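Local atomic coordinates of monosaccharide ABC transporter substrate-binding protein, CUT2 family (Bradyrhizobium sp., PDB entry 4YHS), a protein that probably binds a monosaccharide or similar solute in the periplasm and hands it to an ABC transporter of the CUT2 family for uptake. Residues D237-A242 with G260-R265. Residues are numbered along the deposited sequence; the frame is centred on the assembly and turned at random.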
loop_
_atom_site.group_PDB
_atom_site.type_symbol
_atom_site.label_atom_id
_atom_site.label_comp_id
_atom_site.label_asym_id
_atom_site.label_seq_id
_atom_site.Cartn_x
_atom_site.Cartn_y
_atom_site.Cartn_z
ATOM N N ASP A 237 11.795 14.068 -21.261
ATOM C CA ASP A 237 11.024 14.701 -22.307
ATOM C C ASP A 237 10.179 15.841 -21.754
ATOM O O ASP A 237 10.059 16.881 -22.399
ATOM C CB ASP A 237 10.134 13.670 -23.009
ATOM C CG ASP A 237 10.921 12.727 -23.905
ATOM O OD1 ASP A 237 12.101 13.009 -24.218
ATOM O OD2 ASP A 237 10.336 11.695 -24.295
ATOM N N ALA A 238 9.650 15.660 -20.541
ATOM C CA ALA A 238 8.829 16.686 -19.914
ATOM C C ALA A 238 9.667 17.929 -19.573
ATOM O O ALA A 238 9.246 19.059 -19.839
ATOM C CB ALA A 238 8.156 16.139 -18.676
ATOM N N LEU A 239 10.846 17.709 -19.005
ATOM C CA LEU A 239 11.731 18.819 -18.644
ATOM C C LEU A 239 12.145 19.590 -19.880
ATOM O O LEU A 239 12.302 20.814 -19.842
ATOM C CB LEU A 239 12.954 18.291 -17.890
ATOM C CG LEU A 239 12.620 17.714 -16.504
ATOM C CD1 LEU A 239 13.803 17.057 -15.858
ATOM C CD2 LEU A 239 12.069 18.779 -15.573
ATOM N N GLN A 240 12.321 18.887 -20.991
ATOM C CA GLN A 240 12.712 19.544 -22.231
ATOM C C GLN A 240 11.582 20.446 -22.691
ATOM O O GLN A 240 11.804 21.573 -23.085
ATOM C CB GLN A 240 13.035 18.524 -23.321
ATOM C CG GLN A 240 14.434 17.975 -23.280
ATOM C CD GLN A 240 15.495 19.049 -23.492
ATOM O OE1 GLN A 240 16.549 19.024 -22.858
ATOM N NE2 GLN A 240 15.218 19.997 -24.389
ATOM N N ALA A 241 10.358 19.925 -22.622
ATOM C CA ALA A 241 9.184 20.639 -23.108
ATOM C C ALA A 241 8.754 21.807 -22.210
ATOM O O ALA A 241 8.311 22.840 -22.712
ATOM C CB ALA A 241 8.029 19.667 -23.271
ATOM N N ALA A 242 8.907 21.641 -20.900
ATOM C CA ALA A 242 8.462 22.624 -19.912
ATOM C C ALA A 242 9.598 22.948 -18.961
ATOM O O ALA A 242 9.651 22.422 -17.832
ATOM C CB ALA A 242 7.265 22.094 -19.128
ATOM N N GLY A 260 18.493 11.301 -10.396
ATOM C CA GLY A 260 19.725 11.382 -11.170
ATOM C C GLY A 260 19.641 12.384 -12.297
ATOM O O GLY A 260 20.611 13.104 -12.616
ATOM N N LEU A 261 18.476 12.414 -12.941
ATOM C CA LEU A 261 18.186 13.390 -13.993
ATOM C C LEU A 261 18.228 14.813 -13.466
ATOM O O LEU A 261 18.769 15.726 -14.106
ATOM C CB LEU A 261 16.794 13.127 -14.601
ATOM C CG LEU A 261 16.473 11.703 -15.035
ATOM C CD1 LEU A 261 15.089 11.678 -15.678
ATOM C CD2 LEU A 261 17.522 11.159 -15.982
ATOM N N ILE A 262 17.619 15.017 -12.307
ATOM C CA ILE A 262 17.655 16.342 -11.676
ATOM C C ILE A 262 19.097 16.729 -11.388
ATOM O O ILE A 262 19.521 17.848 -11.647
ATOM C CB ILE A 262 16.826 16.373 -10.358
ATOM C CG1 ILE A 262 15.333 16.232 -10.650
ATOM C CG2 ILE A 262 17.073 17.654 -9.560
ATOM C CD1 ILE A 262 14.793 17.087 -11.747
ATOM N N ARG A 263 19.848 15.804 -10.814
ATOM C CA ARG A 263 21.243 16.076 -10.524
ATOM C C ARG A 263 22.011 16.473 -11.794
ATOM O O ARG A 263 22.695 17.514 -11.830
ATOM C CB ARG A 263 21.883 14.853 -9.860
ATOM C CG ARG A 263 23.289 15.118 -9.307
ATOM C CD ARG A 263 23.918 13.848 -8.766
ATOM N NE ARG A 263 24.001 12.830 -9.812
ATOM C CZ ARG A 263 23.283 11.713 -9.866
ATOM N NH1 ARG A 263 23.470 10.892 -10.888
ATOM N NH2 ARG A 263 22.397 11.401 -8.912
ATOM N N GLU A 264 21.877 15.668 -12.841
ATOM C CA GLU A 264 22.659 15.858 -14.056
ATOM C C GLU A 264 22.326 17.175 -14.744
ATOM O O GLU A 264 23.204 17.849 -15.296
ATOM C CB GLU A 264 22.432 14.677 -15.010
ATOM C CG GLU A 264 23.081 13.354 -14.552
ATOM C CD GLU A 264 24.459 13.540 -13.909
ATOM O OE1 GLU A 264 25.350 14.139 -14.557
ATOM O OE2 GLU A 264 24.649 13.090 -12.752
ATOM N N ARG A 265 21.059 17.555 -14.701
ATOM C CA ARG A 265 20.607 18.792 -15.350
ATOM C C ARG A 265 20.835 20.030 -14.494
ATOM O O ARG A 265 20.499 21.134 -14.904
ATOM C CB ARG A 265 19.126 18.700 -15.694
ATOM C CG ARG A 265 18.832 17.823 -16.896
ATOM C CD ARG A 265 17.331 17.664 -17.064
ATOM N NE ARG A 265 16.938 17.234 -18.401
ATOM C CZ ARG A 265 16.561 18.047 -19.388
ATOM N NH1 ARG A 265 16.524 19.369 -19.225
ATOM N NH2 ARG A 265 16.210 17.526 -20.553
#
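The long side chain of R265 reaches from the end of helix 252-264 across to L239 and Q240, in the last turn of helix 228-241. Its chain is extended from CG to NE, and this carries the guanidinium over L239, whose CB lies above one face, 3.9 Å from R265 CZ. Further back along the arginine, L239 CD1 packs on R265 CD at 3.8 Å. The same methyl meets I262 CD1 at 4.2 Å, and L267 in the following loop touches both L239 and I262, so L239, I262 and L267 form the tightly packed, apolar side of the contact. Toward solvent the joint is slighter: exposed Q240, bent at chi2 (-62°), brings its OE1 to R265 NH2 at 2.8 Å. That hydrogen bond is somewhat bent, 143° at the hydrogen, and the amide and guanidinium planes stand 54° apart. With R265 shortened to an alanine, Q240 OE1 would probably lose this donor and the flank of L239 under the guanidinium would be uncovered. Helices 228-241 and 252-264 belong to successive beta-alpha-beta crossovers, into and out of inner strand 247-250, and pack on one face of the parallel sheet, as in Rossmann-like lobes of periplasmic binding proteins.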